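Local coordinates for peptidoglycan N-acetylglucosamine deacetylase (Agathobacter rectalis, PDB 5JMU), which probably removes the acetyl group from N-acetylglucosamine units of peptidoglycan, using the zinc-dependent NodB-type catalytic domain that makes up this chain, at residues L38-L41 with D42-V46; I162-E165 with Q166-N170; I188-F191 with S192-V196; Q198-Q201 with W202-N206. One frame throughout, in Å; residues are numbered along the deposited sequence.

All four contacts are local turns of helix or helix ends inside one NodB homology domain, and they follow the chain in numerical order. Contact 1 closes helix 34-43, contact 2 opens helix 164-175, contact 3 forms the short helix 190-193, and contact 4 closes helix 196-205. Contacts 2 and 3 are the nearest pair, their centres about 9 Å apart, and Thr164 OG1 lies 2.7 Å from Phe191 O in a probable hydrogen bond. Contact 1 touches contacts 3 and 4, with centres about 14 and 13 Å away. Contact 4 also touches contact 2, while contacts 3 and 4 simply adjoin in sequence. Of the four, only contact 3 approaches the zinc site.

Contact 1. Residues L38-L41 with D42-V46; sequences LDVL and DKYNV
Val40 and Tyr44 meet one helical turn apart, at the C-terminal end of helix 34-43. The tyrosine can be followed outward. Its CB lies 4.1 Å from Val40 O and also packs on Ile200. With CG anti to its own carbonyl carbon (chi1 -70°), the ring is carried back along the last turn, so that Tyr44 CD2 comes 3.3 Å from Val40 O. That oxygen lies in the ring plane, at the edge, while Val40 CG1 stands 4.3 Å from Tyr44 CD2. At the tip, OH hydrogen-bonds Glu197 OE2, the same atom that pairs with the ammonium of the extended Lys43.

Tyr44 N bonds to Val40 O, and then the helix stops. Asn45 takes a positive phi of 54°, which lets Val46 N reach back to Leu41 O at 2.9 Å, nearly straight at 175°, while Asn45 N bonds to Asp42 O at 3.1 Å: a Schellman motif. Leu41 CD2 packs against Val46 CG1 at 3.9 Å beside the Schellman bonds.

A water donates to Leu38 O at 2.7 Å and, weakly, to Asp42 OD1. Asp39 and Asp42 both pair with Arg69, which probably offsets their mutual charge. Together with the pairing of Lys43 to Glu197, this implies a helix end held to its neighbours by ionic pairs beside a small apolar contact.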
loop_
_atom_site.group_PDB
_atom_site.type_symbol
_atom_site.label_atom_id
_atom_site.label_comp_id
_atom_site.label_asym_id
_atom_site.label_seq_id
_atom_site.Cartn_x
_atom_site.Cartn_y
_atom_site.Cartn_z
ATOM N N LEU A 38 13.911 4.998 -0.398
ATOM C CA LEU A 38 14.265 4.838 1.028
ATOM C C LEU A 38 15.223 5.940 1.514
ATOM O O LEU A 38 15.151 6.392 2.662
ATOM C CB LEU A 38 14.884 3.460 1.275
ATOM C CG LEU A 38 13.898 2.327 1.065
ATOM C CD1 LEU A 38 14.674 1.014 1.341
ATOM C CD2 LEU A 38 12.709 2.481 2.018
ATOM N N ASP A 39 16.123 6.374 0.639
ATOM C CA ASP A 39 17.089 7.402 0.969
ATOM C C ASP A 39 16.358 8.729 1.163
ATOM O O ASP A 39 16.673 9.510 2.067
ATOM C CB ASP A 39 18.134 7.524 -0.156
ATOM C CG ASP A 39 19.088 6.333 -0.205
ATOM O OD1 ASP A 39 19.144 5.573 0.772
ATOM O OD2 ASP A 39 19.791 6.165 -1.225
ATOM N N VAL A 40 15.382 9.006 0.292
ATOM C CA VAL A 40 14.587 10.243 0.452
ATOM C C VAL A 40 13.787 10.229 1.764
ATOM O O VAL A 40 13.750 11.237 2.490
ATOM C CB VAL A 40 13.612 10.448 -0.731
ATOM C CG1 VAL A 40 12.561 11.550 -0.436
ATOM C CG2 VAL A 40 14.368 10.785 -1.999
ATOM N N LEU A 41 13.153 9.094 2.056
ATOM C CA LEU A 41 12.368 8.995 3.291
ATOM C C LEU A 41 13.278 9.211 4.502
ATOM O O LEU A 41 12.876 9.893 5.463
ATOM C CB LEU A 41 11.638 7.643 3.365
ATOM C CG LEU A 41 10.578 7.447 2.285
ATOM C CD1 LEU A 41 10.105 5.987 2.268
ATOM C CD2 LEU A 41 9.386 8.451 2.438
ATOM N N ASP A 42 14.486 8.642 4.455
ATOM C CA ASP A 42 15.459 8.852 5.529
ATOM C C ASP A 42 15.888 10.315 5.641
ATOM O O ASP A 42 16.072 10.836 6.743
ATOM C CB ASP A 42 16.693 8.008 5.304
ATOM C CG ASP A 42 16.507 6.577 5.746
ATOM O OD1 ASP A 42 15.462 6.256 6.392
ATOM O OD2 ASP A 42 17.414 5.767 5.449
ATOM N N LYS A 43 16.055 10.976 4.498
ATOM C CA LYS A 43 16.447 12.369 4.494
ATOM C C LYS A 43 15.463 13.239 5.294
ATOM O O LYS A 43 15.894 14.170 5.975
ATOM C CB LYS A 43 16.567 12.872 3.056
ATOM C CG LYS A 43 16.965 14.333 2.934
ATOM C CD LYS A 43 17.081 14.716 1.462
ATOM C CE LYS A 43 17.428 16.197 1.285
ATOM N NZ LYS A 43 17.505 16.558 -0.169
ATOM N N TYR A 44 14.179 12.890 5.266
ATOM C CA TYR A 44 13.136 13.685 5.921
ATOM C C TYR A 44 12.645 12.990 7.182
ATOM O O TYR A 44 11.698 13.449 7.800
ATOM C CB TYR A 44 11.961 13.945 4.944
ATOM C CG TYR A 44 12.432 14.905 3.872
ATOM C CD1 TYR A 44 12.391 16.282 4.081
ATOM C CD2 TYR A 44 13.032 14.431 2.703
ATOM C CE1 TYR A 44 12.879 17.159 3.136
ATOM C CE2 TYR A 44 13.545 15.321 1.745
ATOM C CZ TYR A 44 13.453 16.659 1.965
ATOM O OH TYR A 44 13.980 17.533 1.027
ATOM N N ASN A 45 13.283 11.868 7.530
ATOM C CA ASN A 45 12.908 11.106 8.731
ATOM C C ASN A 45 11.408 10.749 8.747
ATOM O O ASN A 45 10.691 10.951 9.742
ATOM C CB ASN A 45 13.301 11.901 9.969
ATOM C CG ASN A 45 13.217 11.075 11.266
ATOM O OD1 ASN A 45 13.482 9.888 11.273
ATOM N ND2 ASN A 45 12.842 11.717 12.340
ATOM N N VAL A 46 10.930 10.207 7.632
ATOM C CA VAL A 46 9.526 9.822 7.459
ATOM C C VAL A 46 9.424 8.311 7.269
ATOM O O VAL A 46 10.273 7.732 6.563
ATOM C CB VAL A 46 8.918 10.561 6.209
ATOM C CG1 VAL A 46 7.640 9.863 5.663
ATOM C CG2 VAL A 46 8.679 12.096 6.560
HETATM O O HOH W 1 14.176 4.867 4.622
#

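Contact 2. Residues I162-E165 with Q166-N170; sequences ISTE and QVVQN
Ser163 and Gln166 grip each other at the start of helix 164-175, and their torsions explain how. Ser163 OG stands between its own backbone N and carbonyl carbon (chi1 72°), which turns it into the first helical turn, where it accepts from Gln166 N at 3.0 Å. Gln166 answers with a chain extended beyond CG: OE1 returns to Ser163 N at 2.9 Å, the donor lying in the carbonyl plane on a lone pair and the N-H nearly straight at 172°. A weak bond from Ser163 OG to the same OE1 is longer. Gln166 has two conformers, so the return bond holds for one of them and is less certain than the bond from Gln166 N to Ser163 OG.

Behind this pair, Ile162 carries its CG1 branch toward the helix. Ile162 CD1 reaches Val167 CG2 at 3.8 Å, the two side chains crossing at about a right angle, and the same Ile162 CD1 comes 3.3 Å from Asn170 ND2, an amide nitrogen that bonds to Ser154 O. Phe191 also packs on Ile162 and Val167.

Glu165 and Gln169, one turn apart, are both bent at chi2, and the bends bring their ends together. Gln169 NE2 donates to Glu165 OE2 at 2.8 Å, meeting the oxygen nearly along its C-O axis, with carboxylate and amide planes 28° apart.

Backbone bonds from Val167 N to Ser163 O, Val168 N to Thr164 O and Gln169 N to Glu165 O continue the helix. Serine as N-cap with a reciprocating glutamine three residues on is a capping box, here starting the helix of the beta-alpha-beta unit between strands 152-153 and 180-186.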
loop_
_atom_site.group_PDB
_atom_site.type_symbol
_atom_site.label_atom_id
_atom_site.label_comp_id
_atom_site.label_asym_id
_atom_site.label_seq_id
_atom_site.Cartn_x
_atom_site.Cartn_y
_atom_site.Cartn_z
ATOM N N ILE A 162 2.129 10.392 -16.110
ATOM C CA ILE A 162 2.036 11.844 -15.993
ATOM C C ILE A 162 3.394 12.327 -15.508
ATOM O O ILE A 162 4.298 11.517 -15.242
ATOM C CB ILE A 162 0.900 12.264 -15.033
ATOM C CG1 ILE A 162 1.083 11.606 -13.660
ATOM C CG2 ILE A 162 -0.432 11.854 -15.634
ATOM C CD1 ILE A 162 0.073 12.064 -12.604
ATOM N N SER A 163 3.566 13.632 -15.394
ATOM C CA SER A 163 4.851 14.140 -14.975
ATOM C C SER A 163 5.014 14.070 -13.459
ATOM O O SER A 163 4.044 13.924 -12.692
ATOM C CB SER A 163 5.021 15.575 -15.431
ATOM O OG SER A 163 4.191 16.423 -14.661
ATOM N N THR A 164 6.274 14.153 -13.045
ATOM C CA THR A 164 6.557 14.229 -11.633
ATOM C C THR A 164 5.808 15.386 -10.996
ATOM O O THR A 164 5.207 15.227 -9.905
ATOM C CB THR A 164 8.059 14.369 -11.394
ATOM O OG1 THR A 164 8.687 13.136 -11.745
ATOM C CG2 THR A 164 8.359 14.641 -9.887
ATOM N N GLU A 165 5.831 16.547 -11.655
ATOM C CA GLU A 165 5.134 17.705 -11.118
ATOM C C GLU A 165 3.641 17.454 -10.999
ATOM O O GLU A 165 3.006 17.921 -10.035
ATOM C CB GLU A 165 5.404 18.933 -11.986
ATOM C CG GLU A 165 4.852 20.229 -11.387
ATOM C CD GLU A 165 5.236 20.430 -9.896
ATOM O OE1 GLU A 165 6.451 20.373 -9.553
ATOM O OE2 GLU A 165 4.308 20.631 -9.066
ATOM N N GLN A 166 3.053 16.712 -11.943
ATOM C CA GLN A 166 1.634 16.430 -11.841
ATOM C C GLN A 166 1.333 15.499 -10.651
ATOM O O GLN A 166 0.289 15.658 -9.977
ATOM C CB GLN A 166 1.142 15.847 -13.164
ATOM C CG GLN A 166 1.156 16.847 -14.333
ATOM C CD GLN A 166 0.743 16.228 -15.683
ATOM O OE1 GLN A 166 1.445 15.380 -16.240
ATOM N NE2 GLN A 166 -0.408 16.653 -16.203
ATOM N N VAL A 167 2.237 14.547 -10.366
ATOM C CA VAL A 167 2.052 13.671 -9.208
ATOM C C VAL A 167 2.086 14.523 -7.943
ATOM O O VAL A 167 1.256 14.365 -7.041
ATOM C CB VAL A 167 3.128 12.538 -9.135
ATOM C CG1 VAL A 167 3.028 11.762 -7.805
ATOM C CG2 VAL A 167 3.021 11.562 -10.314
ATOM N N VAL A 168 3.050 15.441 -7.874
ATOM C CA VAL A 168 3.137 16.310 -6.704
ATOM C C VAL A 168 1.795 17.042 -6.493
ATOM O O VAL A 168 1.236 17.045 -5.386
ATOM C CB VAL A 168 4.309 17.322 -6.834
ATOM C CG1 VAL A 168 4.260 18.311 -5.652
ATOM C CG2 VAL A 168 5.654 16.551 -6.843
ATOM N N GLN A 169 1.286 17.667 -7.542
ATOM C CA GLN A 169 0.064 18.456 -7.437
ATOM C C GLN A 169 -1.137 17.568 -7.111
ATOM O O GLN A 169 -2.004 17.965 -6.351
ATOM C CB GLN A 169 -0.208 19.225 -8.731
ATOM C CG GLN A 169 0.825 20.318 -8.963
ATOM C CD GLN A 169 0.978 21.208 -7.744
ATOM O OE1 GLN A 169 -0.018 21.662 -7.167
ATOM N NE2 GLN A 169 2.225 21.454 -7.333
ATOM N N ASN A 170 -1.164 16.349 -7.647
ATOM C CA ASN A 170 -2.295 15.456 -7.383
ATOM C C ASN A 170 -2.345 15.052 -5.921
ATOM O O ASN A 170 -3.412 15.042 -5.298
ATOM C CB ASN A 170 -2.205 14.183 -8.224
ATOM C CG ASN A 170 -2.552 14.418 -9.682
ATOM O OD1 ASN A 170 -3.213 15.404 -10.014
ATOM N ND2 ASN A 170 -2.122 13.516 -10.554
#

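Contact 3. Residues I188-F191 with S192-V196; sequences IKEF and SVNAV
Ser192, Phe191 and Glu190 carry most of the contact that forms the short helix 190-193. Ser192 N donates to Lys189 O at 3.0 Å from above the carbonyl plane, while Val193 N reaches the same oxygen, also at 3.0 Å but nearly straight at 171°. Two donors therefore share the carbonyl of the N-cap residue Lys189, whose side chain is about 6 Å from that of the zinc ligand Asp28. The CB of Ser192 sits 4.0 Å from Lys189 CB, and its hydroxyl turns to Asp156 OD2 and Gln185 NE2.

Phe191 places its ring CG between its own backbone N and carbonyl carbon (chi1 69°), folding the ring back beside the next peptide. As a result Phe191 CG comes 3.2 Å from Ser192 N, and Ser192 CB lies 4.2 Å above one face of the Phe191 ring, offset toward the rim.

Glu190 and Asn194 run side by side, pointing the same way, with carboxylate and amide planes 58° apart. Only a loose approach joins the side chains, Glu190 CG to Asn194 ND2 at 4.0 Å. The firmer link is in the backbone, where Asn194 N donates to Glu190 O at 3.0 Å.

A type I turn from Val193 to Val196 then leads into helix 196-205. The unit thus follows strand 180-186 and lies between two helices: Phe191, Ser192 and Ala195 rest on Val167 of helix 164-175, while Val193 and Val196 pack on Leu37 of helix 34-43.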
loop_
_atom_site.group_PDB
_atom_site.type_symbol
_atom_site.label_atom_id
_atom_site.label_comp_id
_atom_site.label_asym_id
_atom_site.label_seq_id
_atom_site.Cartn_x
_atom_site.Cartn_y
_atom_site.Cartn_z
ATOM N N ILE A 188 7.563 1.428 -8.172
ATOM C CA ILE A 188 8.168 0.962 -9.417
ATOM C C ILE A 188 8.131 2.016 -10.530
ATOM O O ILE A 188 8.653 1.775 -11.625
ATOM C CB ILE A 188 7.468 -0.309 -9.925
ATOM C CG1 ILE A 188 5.964 -0.067 -10.049
ATOM C CG2 ILE A 188 7.798 -1.491 -9.016
ATOM C CD1 ILE A 188 5.291 -1.077 -10.997
ATOM N N LYS A 189 7.526 3.171 -10.261
ATOM C CA LYS A 189 7.473 4.244 -11.231
ATOM C C LYS A 189 8.401 5.385 -10.846
ATOM O O LYS A 189 8.100 6.130 -9.890
ATOM C CB LYS A 189 6.039 4.768 -11.338
ATOM C CG LYS A 189 5.135 3.642 -11.749
ATOM C CD LYS A 189 3.744 4.081 -12.079
ATOM C CE LYS A 189 2.878 2.928 -12.622
ATOM N NZ LYS A 189 3.525 2.275 -13.761
ATOM N N GLU A 190 9.490 5.518 -11.598
ATOM C CA GLU A 190 10.501 6.500 -11.314
ATOM C C GLU A 190 9.910 7.930 -11.157
ATOM O O GLU A 190 10.236 8.650 -10.208
ATOM C CB GLU A 190 11.544 6.482 -12.418
ATOM C CG GLU A 190 12.747 7.253 -12.021
ATOM C CD GLU A 190 13.808 7.243 -13.117
ATOM O OE1 GLU A 190 13.508 6.844 -14.270
ATOM O OE2 GLU A 190 14.936 7.633 -12.811
ATOM N N PHE A 191 9.020 8.331 -12.067
ATOM C CA PHE A 191 8.508 9.708 -12.025
ATOM C C PHE A 191 7.712 9.971 -10.743
ATOM O O PHE A 191 7.622 11.108 -10.256
ATOM C CB PHE A 191 7.639 10.023 -13.266
ATOM C CG PHE A 191 6.311 9.283 -13.291
ATOM C CD1 PHE A 191 6.212 8.029 -13.864
ATOM C CD2 PHE A 191 5.161 9.856 -12.745
ATOM C CE1 PHE A 191 4.987 7.355 -13.924
ATOM C CE2 PHE A 191 3.940 9.187 -12.769
ATOM C CZ PHE A 191 3.843 7.911 -13.329
ATOM N N SER A 192 7.145 8.913 -10.177
ATOM C CA SER A 192 6.302 9.067 -9.011
ATOM C C SER A 192 7.197 9.068 -7.765
ATOM O O SER A 192 6.987 9.839 -6.816
ATOM C CB SER A 192 5.243 7.930 -8.957
ATOM O OG SER A 192 4.354 8.132 -7.839
ATOM N N VAL A 193 8.185 8.172 -7.736
ATOM C CA VAL A 193 9.163 8.202 -6.653
ATOM C C VAL A 193 9.786 9.589 -6.545
ATOM O O VAL A 193 10.009 10.116 -5.441
ATOM C CB VAL A 193 10.267 7.130 -6.865
ATOM C CG1 VAL A 193 11.485 7.369 -5.949
ATOM C CG2 VAL A 193 9.651 5.716 -6.657
ATOM N N ASN A 194 10.041 10.192 -7.696
ATOM C CA ASN A 194 10.760 11.469 -7.709
ATOM C C ASN A 194 9.892 12.629 -7.195
ATOM O O ASN A 194 10.391 13.739 -6.977
ATOM C CB ASN A 194 11.271 11.788 -9.124
ATOM C CG ASN A 194 12.477 10.954 -9.508
ATOM O OD1 ASN A 194 13.088 10.296 -8.655
ATOM N ND2 ASN A 194 12.850 11.010 -10.790
ATOM N N ALA A 195 8.601 12.365 -7.011
ATOM C CA ALA A 195 7.680 13.354 -6.469
ATOM C C ALA A 195 7.681 13.392 -4.937
ATOM O O ALA A 195 7.196 14.328 -4.325
ATOM C CB ALA A 195 6.259 13.054 -6.963
ATOM N N VAL A 196 8.202 12.345 -4.313
ATOM C CA VAL A 196 7.965 12.165 -2.879
ATOM C C VAL A 196 8.635 13.281 -2.056
ATOM O O VAL A 196 8.037 13.800 -1.089
ATOM C CB VAL A 196 8.468 10.786 -2.421
ATOM C CG1 VAL A 196 8.477 10.678 -0.878
ATOM C CG2 VAL A 196 7.575 9.687 -3.043
#

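Contact 4. Residues Q198-Q201 with W202-N206; sequences QIIQ and WGQAN
Ile200 and Gln204 lie side by side one turn apart in the C-terminal half of helix 196-205, a helix of the NodB-type fold. Gln204 CD stands 3.7 Å from Ile200 CG2, and the glutamine side chain also packs on Val46, just past the end of helix 34-43.

Backbone polarity is settled by four successive i to i+4 bonds: Trp202 N donates to Gln198 O, Gly203 N to Ile199 O, Gln204 N to Ile200 O at 2.8 Å, and Ala205 N to Gln201 O. Past the last of these, Asn206 leaves helical geometry, yet its N still reaches Gly203 O, and more weakly Trp202 O.

That tryptophan carbonyl gains a stronger donor from a side chain, for Asn206 folds back over the helix end. Trp202, its CG anti to the backbone N (chi1 180°), sends its indole toward Ile172 and Tyr208, while Asn206 O accepts from Lys20 NZ. Asn206 ND2 gives Trp202 O a bond of 2.9 Å at 167°, and Trp202 O lies almost in the amide plane of Asn206. The same Asn206 ND2 sits 3.1 Å above the indole plane of Trp202, offset toward the rim, in contact alone: its approach to Trp202 NE1, another donor, is not a hydrogen bond.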
loop_
_atom_site.group_PDB
_atom_site.type_symbol
_atom_site.label_atom_id
_atom_site.label_comp_id
_atom_site.label_asym_id
_atom_site.label_seq_id
_atom_site.Cartn_x
_atom_site.Cartn_y
_atom_site.Cartn_z
ATOM N N GLN A 198 9.137 16.554 -2.740
ATOM C CA GLN A 198 8.313 17.758 -2.711
ATOM C C GLN A 198 7.017 17.541 -1.942
ATOM O O GLN A 198 6.561 18.466 -1.263
ATOM C CB GLN A 198 7.995 18.205 -4.111
ATOM C CG GLN A 198 9.130 18.915 -4.791
ATOM C CD GLN A 198 8.809 19.032 -6.273
ATOM O OE1 GLN A 198 8.173 19.997 -6.712
ATOM N NE2 GLN A 198 9.202 18.032 -7.046
ATOM N N ILE A 199 6.438 16.331 -2.030
ATOM C CA ILE A 199 5.230 16.026 -1.272
ATOM C C ILE A 199 5.511 16.134 0.237
ATOM O O ILE A 199 4.729 16.745 0.979
ATOM C CB ILE A 199 4.699 14.611 -1.647
ATOM C CG1 ILE A 199 4.088 14.650 -3.063
ATOM C CG2 ILE A 199 3.644 14.113 -0.649
ATOM C CD1 ILE A 199 3.946 13.208 -3.706
ATOM N N ILE A 200 6.620 15.560 0.689
ATOM C CA ILE A 200 6.992 15.658 2.102
ATOM C C ILE A 200 7.300 17.118 2.509
ATOM O O ILE A 200 6.843 17.574 3.589
ATOM C CB ILE A 200 8.176 14.753 2.427
ATOM C CG1 ILE A 200 7.744 13.275 2.323
ATOM C CG2 ILE A 200 8.665 15.050 3.871
ATOM C CD1 ILE A 200 8.935 12.306 2.340
ATOM N N GLN A 201 8.054 17.830 1.683
ATOM C CA GLN A 201 8.342 19.223 1.998
ATOM C C GLN A 201 7.045 20.009 2.187
ATOM O O GLN A 201 6.898 20.757 3.160
ATOM C CB GLN A 201 9.169 19.875 0.886
ATOM C CG GLN A 201 10.612 19.344 0.872
ATOM C CD GLN A 201 11.423 19.828 -0.325
ATOM O OE1 GLN A 201 10.908 20.016 -1.412
ATOM N NE2 GLN A 201 12.704 19.999 -0.116
ATOM N N TRP A 202 6.116 19.836 1.256
ATOM C CA TRP A 202 4.857 20.568 1.361
ATOM C C TRP A 202 4.075 20.155 2.618
ATOM O O TRP A 202 3.583 21.004 3.379
ATOM C CB TRP A 202 3.991 20.352 0.112
ATOM C CG TRP A 202 2.707 21.093 0.221
ATOM C CD1 TRP A 202 2.462 22.397 -0.157
ATOM C CD2 TRP A 202 1.489 20.601 0.777
ATOM N NE1 TRP A 202 1.166 22.729 0.142
ATOM C CE2 TRP A 202 0.541 21.640 0.692
ATOM C CE3 TRP A 202 1.097 19.367 1.307
ATOM C CZ2 TRP A 202 -0.774 21.483 1.160
ATOM C CZ3 TRP A 202 -0.194 19.216 1.759
ATOM C CH2 TRP A 202 -1.109 20.251 1.671
ATOM N N GLY A 203 3.952 18.852 2.827
ATOM C CA GLY A 203 3.160 18.388 3.949
ATOM C C GLY A 203 3.756 18.884 5.253
ATOM O O GLY A 203 3.032 19.420 6.107
ATOM N N GLN A 204 5.069 18.750 5.402
ATOM C CA GLN A 204 5.660 19.148 6.678
ATOM C C GLN A 204 5.534 20.669 6.884
ATOM O O GLN A 204 5.311 21.138 8.016
ATOM C CB GLN A 204 7.109 18.665 6.759
ATOM C CG GLN A 204 7.127 17.145 6.908
ATOM C CD GLN A 204 8.493 16.572 7.272
ATOM O OE1 GLN A 204 9.537 17.150 6.957
ATOM N NE2 GLN A 204 8.483 15.399 7.897
ATOM N N ALA A 205 5.621 21.427 5.796
ATOM C CA ALA A 205 5.492 22.885 5.907
ATOM C C ALA A 205 4.050 23.335 6.184
ATOM O O ALA A 205 3.818 24.486 6.587
ATOM C CB ALA A 205 6.019 23.576 4.602
ATOM N N ASN A 206 3.083 22.448 5.943
ATOM C CA ASN A 206 1.675 22.807 6.139
ATOM C C ASN A 206 0.998 22.094 7.327
ATOM O O ASN A 206 -0.218 22.013 7.373
ATOM C CB ASN A 206 0.890 22.548 4.869
ATOM C CG ASN A 206 1.141 23.640 3.842
ATOM O OD1 ASN A 206 0.500 24.691 3.895
ATOM N ND2 ASN A 206 2.145 23.435 2.964
#